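PDB 4DRS: pyruvate kinase from Cryptosporidium parvum, which probably catalyses the last step of glycolysis, transferring the phosphoryl group of phosphoenolpyruvate to ADP to give pyruvate and ATP, with magnesium and potassium as metal ions. Local coordinates for residues R44-I49 with D357-S362; C151-L156 with M201-C206; I428-E433 with I450-A455. One frame throughout, in Å; residues are numbered along the deposited sequence.

Contact 1 of 3, residues R44-I49 with D357-S362; sequences RKTQII and DCVMLS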
loop_
_atom_site.group_PDB
_atom_site.type_symbol
_atom_site.label_atom_id
_atom_site.label_comp_id
_atom_site.label_asym_id
_atom_site.label_seq_id
_atom_site.Cartn_x
_atom_site.Cartn_y
_atom_site.Cartn_z
ATOM N N ARG A 44 14.777 -18.776 18.868
ATOM C CA ARG A 44 13.328 -18.956 18.840
ATOM C C ARG A 44 12.565 -17.953 19.722
ATOM O O ARG A 44 12.975 -17.653 20.847
ATOM C CB ARG A 44 12.990 -20.396 19.236
ATOM C CG ARG A 44 11.513 -20.677 19.458
ATOM C CD ARG A 44 11.273 -22.092 19.958
ATOM N NE ARG A 44 12.251 -22.516 20.961
ATOM C CZ ARG A 44 12.220 -22.175 22.245
ATOM N NH1 ARG A 44 11.263 -21.390 22.717
ATOM N NH2 ARG A 44 13.155 -22.623 23.057
ATOM N N LYS A 45 11.456 -17.442 19.195
ATOM C CA LYS A 45 10.642 -16.448 19.903
ATOM C C LYS A 45 9.410 -17.068 20.546
ATOM O O LYS A 45 9.041 -16.716 21.667
ATOM C CB LYS A 45 10.224 -15.320 18.960
ATOM C CG LYS A 45 11.375 -14.449 18.503
ATOM C CD LYS A 45 10.920 -13.462 17.442
ATOM C CE LYS A 45 12.101 -12.731 16.836
ATOM N NZ LYS A 45 12.933 -12.089 17.893
ATOM N N THR A 46 8.784 -17.993 19.830
ATOM C CA THR A 46 7.603 -18.678 20.329
ATOM C C THR A 46 7.941 -19.507 21.564
ATOM O O THR A 46 8.887 -20.293 21.564
ATOM C CB THR A 46 6.974 -19.564 19.244
ATOM O OG1 THR A 46 6.805 -18.791 18.050
ATOM C CG2 THR A 46 5.608 -20.100 19.696
ATOM N N GLN A 47 7.161 -19.303 22.618
ATOM C CA GLN A 47 7.365 -20.000 23.875
ATOM C C GLN A 47 6.830 -21.424 23.791
ATOM O O GLN A 47 5.911 -21.713 23.020
ATOM C CB GLN A 47 6.690 -19.236 25.014
ATOM C CG GLN A 47 7.108 -17.773 25.139
ATOM C CD GLN A 47 8.485 -17.573 25.763
ATOM O OE1 GLN A 47 9.244 -18.524 25.974
ATOM N NE2 GLN A 47 8.814 -16.317 26.061
ATOM N N ILE A 48 7.414 -22.312 24.587
ATOM C CA ILE A 48 7.037 -23.719 24.573
ATOM C C ILE A 48 6.574 -24.166 25.950
ATOM O O ILE A 48 7.309 -24.046 26.936
ATOM C CB ILE A 48 8.191 -24.621 24.075
ATOM C CG1 ILE A 48 8.483 -24.352 22.596
ATOM C CG2 ILE A 48 7.864 -26.092 24.297
ATOM C CD1 ILE A 48 9.688 -25.093 22.051
ATOM N N ILE A 49 5.343 -24.672 25.999
ATOM C CA ILE A 49 4.781 -25.284 27.196
ATOM C C ILE A 49 4.880 -26.807 27.087
ATOM O O ILE A 49 4.509 -27.382 26.060
ATOM C CB ILE A 49 3.306 -24.875 27.406
ATOM C CG1 ILE A 49 3.174 -23.352 27.514
ATOM C CG2 ILE A 49 2.734 -25.552 28.650
ATOM C CD1 ILE A 49 1.747 -22.858 27.663
ATOM N N ASP A 357 1.509 -17.195 20.391
ATOM C CA ASP A 357 2.567 -16.838 21.343
ATOM C C ASP A 357 3.310 -18.057 21.886
ATOM O O ASP A 357 4.532 -18.021 22.032
ATOM C CB ASP A 357 2.005 -16.005 22.506
ATOM C CG ASP A 357 1.798 -14.548 22.134
ATOM O OD1 ASP A 357 0.794 -14.237 21.456
ATOM O OD2 ASP A 357 2.642 -13.709 22.519
ATOM N N CYS A 358 2.564 -19.115 22.207
ATOM C CA CYS A 358 3.143 -20.360 22.706
ATOM C C CYS A 358 2.557 -21.549 21.996
ATOM O O CYS A 358 1.423 -21.508 21.518
ATOM C CB CYS A 358 2.879 -20.568 24.200
ATOM S SG CYS A 358 2.972 -19.096 25.216
ATOM N N VAL A 359 3.339 -22.617 21.962
ATOM C CA VAL A 359 2.855 -23.921 21.546
ATOM C C VAL A 359 2.984 -24.863 22.738
ATOM O O VAL A 359 3.889 -24.713 23.564
ATOM C CB VAL A 359 3.611 -24.459 20.309
ATOM C CG1 VAL A 359 3.267 -23.619 19.091
ATOM C CG2 VAL A 359 5.119 -24.467 20.538
ATOM N N MET A 360 2.066 -25.815 22.834
ATOM C CA MET A 360 2.033 -26.723 23.962
ATOM C C MET A 360 2.093 -28.182 23.534
ATOM O O MET A 360 1.370 -28.598 22.632
ATOM C CB MET A 360 0.776 -26.474 24.795
ATOM C CG MET A 360 0.743 -27.233 26.111
ATOM S SD MET A 360 -0.823 -27.004 26.960
ATOM C CE MET A 360 -1.677 -28.510 26.506
ATOM N N LEU A 361 2.958 -28.946 24.199
ATOM C CA LEU A 361 3.020 -30.401 24.057
ATOM C C LEU A 361 2.220 -31.078 25.155
ATOM O O LEU A 361 2.339 -30.716 26.325
ATOM C CB LEU A 361 4.466 -30.887 24.135
ATOM C CG LEU A 361 5.351 -30.708 22.907
ATOM C CD1 LEU A 361 6.784 -31.088 23.240
ATOM C CD2 LEU A 361 4.843 -31.533 21.736
ATOM N N SER A 362 1.412 -32.062 24.777
ATOM C CA SER A 362 0.582 -32.783 25.738
ATOM C C SER A 362 1.190 -34.131 26.134
ATOM O O SER A 362 2.075 -34.189 26.992
ATOM C CB SER A 362 -0.847 -32.948 25.205
ATOM O OG SER A 362 -1.669 -31.862 25.605
#
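Ile49 lies obliquely across Met360, the branch methyl CG2 of the isoleucine meeting Met360 CG at 3.6 Å. The methionine chain leaves with CG anti to the backbone N (chi1 -172°), which lays this second methylene against the isoleucine and carries SD and the methyl onward toward Arg74, a residue that binds ADP. On this same face, nearer the start of the strands, Gln47 CB rests on Cys358 SG at 3.7 Å. Gln47 then bends sharply, and its amide turns from Cys358 to bond with Ser71 OG and with the carbonyls of Ala466 and Val469. Ile48 and Val359 occupy the other face, where Ile48 CG1 meets Val359 CG2 at 3.9 Å; beta-branched chains suit an extended strand, and both also pack on Met378 of helix 371-386. Just before the strand, Thr46 sets CG2 over the carbonyl O of Asp357, 3.3 Å away, while its hydroxyl bonds to Glu386.

The side chains pair in this way because the backbones run parallel, with strand axes 4.6 Å apart and turned by 24°. Gln47 N gives to Asp357 O, and Val359 N to Gln47 O; Ile49 N reaches Val359 O at 2.8 Å, a nearly straight bond (173°), and Leu361 N completes the ladder on Ile49 O. First and last strands of the TIM barrel are thereby joined. With backbone amides paired and mostly apolar contacts on both faces, no charged pair crosses the seam; the polar ends of Gln47 and Asp357 are met elsewhere, the carboxylate by Arg445.

Contact 2 of 3, residues C151-L156 with M201-C206; sequences CSYSLL and MNLPGC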
loop_
_atom_site.group_PDB
_atom_site.type_symbol
_atom_site.label_atom_id
_atom_site.label_comp_id
_atom_site.label_asym_id
_atom_site.label_seq_id
_atom_site.Cartn_x
_atom_site.Cartn_y
_atom_site.Cartn_z
ATOM N N CYS A 151 -19.196 -44.383 36.641
ATOM C CA CYS A 151 -19.268 -43.028 36.104
ATOM C C CYS A 151 -19.142 -42.000 37.228
ATOM O O CYS A 151 -19.721 -42.171 38.306
ATOM C CB CYS A 151 -20.590 -42.842 35.353
ATOM S SG CYS A 151 -20.847 -41.230 34.579
ATOM N N SER A 152 -18.390 -40.933 36.970
ATOM C CA SER A 152 -18.155 -39.886 37.965
ATOM C C SER A 152 -19.313 -38.894 38.074
ATOM O O SER A 152 -19.446 -38.193 39.076
ATOM C CB SER A 152 -16.862 -39.137 37.645
ATOM O OG SER A 152 -16.919 -38.572 36.350
ATOM N N TYR A 153 -20.146 -38.848 37.038
ATOM C CA TYR A 153 -21.235 -37.879 36.938
ATOM C C TYR A 153 -22.527 -38.455 37.535
ATOM O O TYR A 153 -23.218 -39.252 36.898
ATOM C CB TYR A 153 -21.398 -37.473 35.464
ATOM C CG TYR A 153 -22.426 -36.403 35.159
ATOM C CD1 TYR A 153 -22.496 -35.225 35.902
ATOM C CD2 TYR A 153 -23.306 -36.557 34.087
ATOM C CE1 TYR A 153 -23.436 -34.247 35.606
ATOM C CE2 TYR A 153 -24.246 -35.588 33.781
ATOM C CZ TYR A 153 -24.309 -34.438 34.542
ATOM O OH TYR A 153 -25.243 -33.478 34.232
ATOM N N SER A 154 -22.839 -38.053 38.765
ATOM C CA SER A 154 -23.986 -38.610 39.497
ATOM C C SER A 154 -25.342 -38.155 38.947
ATOM O O SER A 154 -26.370 -38.786 39.210
ATOM C CB SER A 154 -23.885 -38.304 40.994
ATOM O OG SER A 154 -24.162 -36.942 41.264
ATOM N N LEU A 155 -25.332 -37.061 38.188
ATOM C CA LEU A 155 -26.534 -36.551 37.529
ATOM C C LEU A 155 -26.728 -37.120 36.115
ATOM O O LEU A 155 -27.527 -36.594 35.333
ATOM C CB LEU A 155 -26.518 -35.017 37.493
ATOM C CG LEU A 155 -26.979 -34.238 38.729
ATOM C CD1 LEU A 155 -26.556 -32.779 38.624
ATOM C CD2 LEU A 155 -28.484 -34.342 38.931
ATOM N N LEU A 156 -26.008 -38.198 35.800
ATOM C CA LEU A 156 -26.119 -38.861 34.494
ATOM C C LEU A 156 -27.544 -39.312 34.134
ATOM O O LEU A 156 -27.998 -39.041 33.017
ATOM C CB LEU A 156 -25.133 -40.033 34.370
ATOM C CG LEU A 156 -25.145 -40.841 33.065
ATOM C CD1 LEU A 156 -24.734 -39.989 31.873
ATOM C CD2 LEU A 156 -24.249 -42.063 33.181
ATOM N N MET A 201 -15.765 -39.175 28.821
ATOM C CA MET A 201 -17.153 -39.477 28.484
ATOM C C MET A 201 -17.843 -38.234 27.937
ATOM O O MET A 201 -17.598 -37.123 28.405
ATOM C CB MET A 201 -17.909 -40.031 29.694
ATOM C CG MET A 201 -18.948 -41.083 29.339
ATOM S SD MET A 201 -19.664 -41.938 30.760
ATOM C CE MET A 201 -21.168 -40.992 30.988
ATOM N N ASN A 202 -18.696 -38.429 26.936
ATOM C CA ASN A 202 -19.375 -37.324 26.265
ATOM C C ASN A 202 -20.863 -37.581 26.087
ATOM O O ASN A 202 -21.280 -38.714 25.829
ATOM C CB ASN A 202 -18.742 -37.064 24.901
ATOM C CG ASN A 202 -17.264 -36.739 24.990
ATOM O OD1 ASN A 202 -16.878 -35.659 25.440
ATOM N ND2 ASN A 202 -16.424 -37.676 24.549
ATOM N N LEU A 203 -21.654 -36.518 26.216
ATOM C CA LEU A 203 -23.100 -36.593 26.029
ATOM C C LEU A 203 -23.561 -35.586 24.967
ATOM O O LEU A 203 -23.994 -34.478 25.304
ATOM C CB LEU A 203 -23.834 -36.360 27.358
ATOM C CG LEU A 203 -23.429 -37.175 28.592
ATOM C CD1 LEU A 203 -24.178 -36.676 29.816
ATOM C CD2 LEU A 203 -23.657 -38.667 28.393
ATOM N N PRO A 204 -23.466 -35.972 23.674
ATOM C CA PRO A 204 -23.854 -35.107 22.553
ATOM C C PRO A 204 -25.309 -34.654 22.634
ATOM O O PRO A 204 -26.201 -35.470 22.883
ATOM C CB PRO A 204 -23.648 -36.004 21.327
ATOM C CG PRO A 204 -22.641 -37.011 21.757
ATOM C CD PRO A 204 -22.954 -37.272 23.199
ATOM N N GLY A 205 -25.532 -33.357 22.437
ATOM C CA GLY A 205 -26.872 -32.774 22.488
ATOM C C GLY A 205 -27.499 -32.724 23.875
ATOM O O GLY A 205 -28.680 -32.398 24.013
ATOM N N CYS A 206 -26.712 -33.047 24.899
ATOM C CA CYS A 206 -27.194 -33.043 26.277
ATOM C C CYS A 206 -26.458 -31.999 27.112
ATOM O O CYS A 206 -25.248 -31.810 26.965
ATOM C CB CYS A 206 -27.047 -34.430 26.911
ATOM S SG CYS A 206 -27.946 -35.762 26.074
#
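Leu156, Met201 and Leu203 pack at the heart of this contact, with Cys151 on one flank and Tyr153 on another. The methionine chain bends at its last torsion and delivers CE to two partners: Cys151 SG at 3.6 Å and Leu156 CD1 at 3.8 Å. A flexible, unbranched thioether suits the site, since its methyl can fit between a sulfur and a leucine fork. Leu156 crosses Met201 at about a right angle, and its CD1 also meets Leu203 CD2 at 3.9 Å. Leu203 sends CD1 obliquely to Tyr153 CE2, a looser approach of 4.1 Å. Chi1 of -176° swings the tyrosine ring back over its own turn, one face lying against the Leu155 carbonyl carbon and Leu156 N. Its hydroxyl bonds to His209 N and Ser159 OG, while Tyr153 N makes a long hydrogen bond to Cys151 SG.

No hydrogen bond crosses between the segments, and beyond these five buried side chains they do not touch. Two turns carry the chain to the outer side: a type I turn from Tyr153 to Leu156, with Ser154 exposed, and a type II turn from Leu203 to Cys206. Gly205 takes the positive phi of that second turn (70°), which glycine tolerates easily, and faces solvent.

Ile136 of strand 133-137 and Val166 of strand 165-168 extend the apolar cluster. Here the loop after edge strand 148-150 meets the other edge strand, 201-202, inside a small beta domain inserted into the TIM barrel sequence, the mobile lid (B domain) characteristic of pyruvate kinases, close to the ADP-binding Arg116.

Contact 3 of 3, residues I428-E433 with I450-A455; sequences IITITE and IIACTA. With SO4 (sulfate ion), chain C.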
loop_
_atom_site.group_PDB
_atom_site.type_symbol
_atom_site.label_atom_id
_atom_site.label_comp_id
_atom_site.label_asym_id
_atom_site.label_seq_id
_atom_site.Cartn_x
_atom_site.Cartn_y
_atom_site.Cartn_z
ATOM N N ILE A 428 15.912 -5.315 22.117
ATOM C CA ILE A 428 15.089 -4.340 22.815
ATOM C C ILE A 428 15.090 -4.705 24.299
ATOM O O ILE A 428 14.544 -5.740 24.694
ATOM C CB ILE A 428 13.641 -4.294 22.276
ATOM C CG1 ILE A 428 13.636 -3.990 20.770
ATOM C CG2 ILE A 428 12.824 -3.257 23.039
ATOM C CD1 ILE A 428 12.270 -4.077 20.116
ATOM N N ILE A 429 15.727 -3.863 25.111
ATOM C CA ILE A 429 15.817 -4.095 26.549
ATOM C C ILE A 429 14.801 -3.224 27.280
ATOM O O ILE A 429 14.740 -2.014 27.055
ATOM C CB ILE A 429 17.240 -3.832 27.091
ATOM C CG1 ILE A 429 18.265 -4.660 26.316
ATOM C CG2 ILE A 429 17.320 -4.147 28.581
ATOM C CD1 ILE A 429 19.705 -4.257 26.570
ATOM N N THR A 430 13.999 -3.846 28.142
ATOM C CA THR A 430 12.992 -3.114 28.906
ATOM C C THR A 430 13.134 -3.324 30.417
ATOM O O THR A 430 13.166 -4.455 30.900
ATOM C CB THR A 430 11.550 -3.416 28.421
ATOM O OG1 THR A 430 10.613 -2.654 29.191
ATOM C CG2 THR A 430 11.209 -4.901 28.541
ATOM N N ILE A 431 13.252 -2.224 31.148
ATOM C CA ILE A 431 13.296 -2.268 32.602
ATOM C C ILE A 431 11.854 -2.162 33.081
ATOM O O ILE A 431 11.185 -1.163 32.835
ATOM C CB ILE A 431 14.164 -1.126 33.186
ATOM C CG1 ILE A 431 15.614 -1.247 32.702
ATOM C CG2 ILE A 431 14.116 -1.126 34.707
ATOM C CD1 ILE A 431 16.478 -0.040 33.018
ATOM N N THR A 432 11.377 -3.209 33.745
ATOM C CA THR A 432 9.972 -3.304 34.120
ATOM C C THR A 432 9.788 -3.901 35.513
ATOM O O THR A 432 10.559 -4.763 35.936
ATOM C CB THR A 432 9.154 -4.096 33.069
ATOM O OG1 THR A 432 7.769 -4.100 33.436
ATOM C CG2 THR A 432 9.656 -5.539 32.933
ATOM N N GLU A 433 8.768 -3.425 36.220
ATOM C CA GLU A 433 8.452 -3.929 37.551
ATOM C C GLU A 433 7.212 -4.823 37.519
ATOM O O GLU A 433 6.947 -5.552 38.475
ATOM C CB GLU A 433 8.249 -2.767 38.534
ATOM C CG GLU A 433 8.442 -3.151 40.000
ATOM C CD GLU A 433 7.668 -2.258 40.968
ATOM O OE1 GLU A 433 6.539 -1.835 40.631
ATOM O OE2 GLU A 433 8.183 -1.994 42.078
ATOM N N ILE A 450 13.418 -9.508 22.793
ATOM C CA ILE A 450 13.082 -8.596 23.875
ATOM C C ILE A 450 13.662 -9.121 25.183
ATOM O O ILE A 450 13.354 -10.238 25.606
ATOM C CB ILE A 450 11.556 -8.427 24.039
ATOM C CG1 ILE A 450 10.891 -8.100 22.702
ATOM C CG2 ILE A 450 11.240 -7.351 25.076
ATOM C CD1 ILE A 450 9.436 -8.510 22.645
ATOM N N ILE A 451 14.494 -8.306 25.823
ATOM C CA ILE A 451 15.064 -8.659 27.118
ATOM C C ILE A 451 14.412 -7.829 28.218
ATOM O O ILE A 451 14.558 -6.605 28.250
ATOM C CB ILE A 451 16.606 -8.508 27.131
ATOM C CG1 ILE A 451 17.229 -9.482 26.120
ATOM C CG2 ILE A 451 17.156 -8.732 28.535
ATOM C CD1 ILE A 451 18.742 -9.498 26.092
ATOM N N ALA A 452 13.681 -8.507 29.100
ATOM C CA ALA A 452 12.978 -7.860 30.202
ATOM C C ALA A 452 13.772 -7.950 31.499
ATOM O O ALA A 452 14.083 -9.049 31.967
ATOM C CB ALA A 452 11.602 -8.477 30.386
ATOM N N CYS A 453 14.084 -6.788 32.075
ATOM C CA CYS A 453 14.847 -6.701 33.316
ATOM C C CYS A 453 13.953 -6.315 34.474
ATOM O O CYS A 453 13.331 -5.251 34.469
ATOM C CB CYS A 453 15.973 -5.680 33.195
ATOM S SG CYS A 453 17.125 -6.020 31.859
ATOM N N THR A 454 13.913 -7.182 35.478
ATOM C CA THR A 454 13.047 -6.987 36.629
ATOM C C THR A 454 13.742 -7.491 37.889
ATOM O O THR A 454 14.678 -8.290 37.812
ATOM C CB THR A 454 11.678 -7.688 36.427
ATOM O OG1 THR A 454 10.828 -7.427 37.549
ATOM C CG2 THR A 454 11.839 -9.201 36.259
ATOM N N ALA A 455 13.283 -7.011 39.040
ATOM C CA ALA A 455 13.797 -7.468 40.329
ATOM C C ALA A 455 12.887 -8.529 40.943
ATOM O O ALA A 455 13.223 -9.129 41.966
ATOM C CB ALA A 455 13.966 -6.293 41.281
HETATM S S SO4 C . 6.200 -1.355 33.513
HETATM O O1 SO4 C . 7.339 -0.445 33.746
HETATM O O2 SO4 C . 6.422 -2.062 32.238
HETATM O O3 SO4 C . 6.108 -2.346 34.608
HETATM O O4 SO4 C . 4.933 -0.596 33.474
#
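Strands 428-431 and 450-454 run parallel in direct register, Ile428 beside Ile450 through Ile431 beside Cys453, with their axes 4.7 Å apart and a 19° angle between them. Ile451 N bonds to Ile428 O, Thr430 N to Ile451 O, and Cys453 N to Thr430 O at 2.8 Å, an almost linear bond (177°); Thr432 N follows on Cys453 O. Of the side chains, Ile429 brings its branch methyl CG2 to Cys453 SG at 3.8 Å, on the face that Ile451 and Ile431 share and helix 480-493 packs against. Beta-branched isoleucines fill that interface, and the small cysteine touches Ile429 and Val483 of that helix. On the other face Thr430 CG2 meets Ala452 CB at 4.0 Å: chi1 of -179° leaves this methyl between the backbone N and the carbonyl carbon, against the alanine. Ile428 and Ile450 line this face too, both touching Ile441.

Helix 436-443, to which Ile441 belongs, connects the two strands, making a beta-alpha-beta crossover in the C-terminal alpha/beta domain of pyruvate kinase. Toward the ends of the strands the chemistry turns polar. Thr454 OG1 makes a weak bond to Thr432 O at 3.1 Å and also bonds to Lys456 N. Thr432 OG1 lies 2.7 Å from both O2 and O3 of a sulfate, and also receives Gly435 N. Glu433 N reaches sulfate O3 at 3.3 Å, while Thr434 OG1 and Thr437 OG1 add further bonds, so three threonine hydroxyls and the backbone N-H of Glu433 hold the anion at the start of the helix. In relatives activated by fructose 1,6-bisphosphate, the corresponding loop holds a phosphate of the effector, a place the sulfate probably imitates.

How the contacts relate
All three contacts are buried where they touch, though contact 3 runs out to an exposed Glu433. Contacts 1 and 3 are both parallel strand pairings but hold different sheets: contact 1 closes the TIM barrel near the centre of the chain, whereas contact 3 joins two consecutive strands in the C-terminal domain. Their nearest atoms are about 6 Å apart, and Gln47 and Asp357 of contact 1 bond to residues of that C-terminal domain. Contact 2 is nested in sequence within the loop that contact 1 closes, yet their centres lie about 33 Å apart. It has no backbone ladder and relies on side-chain packing, with turns leading to solvent. Contact 3 alone of the three ends at a bound sulfate.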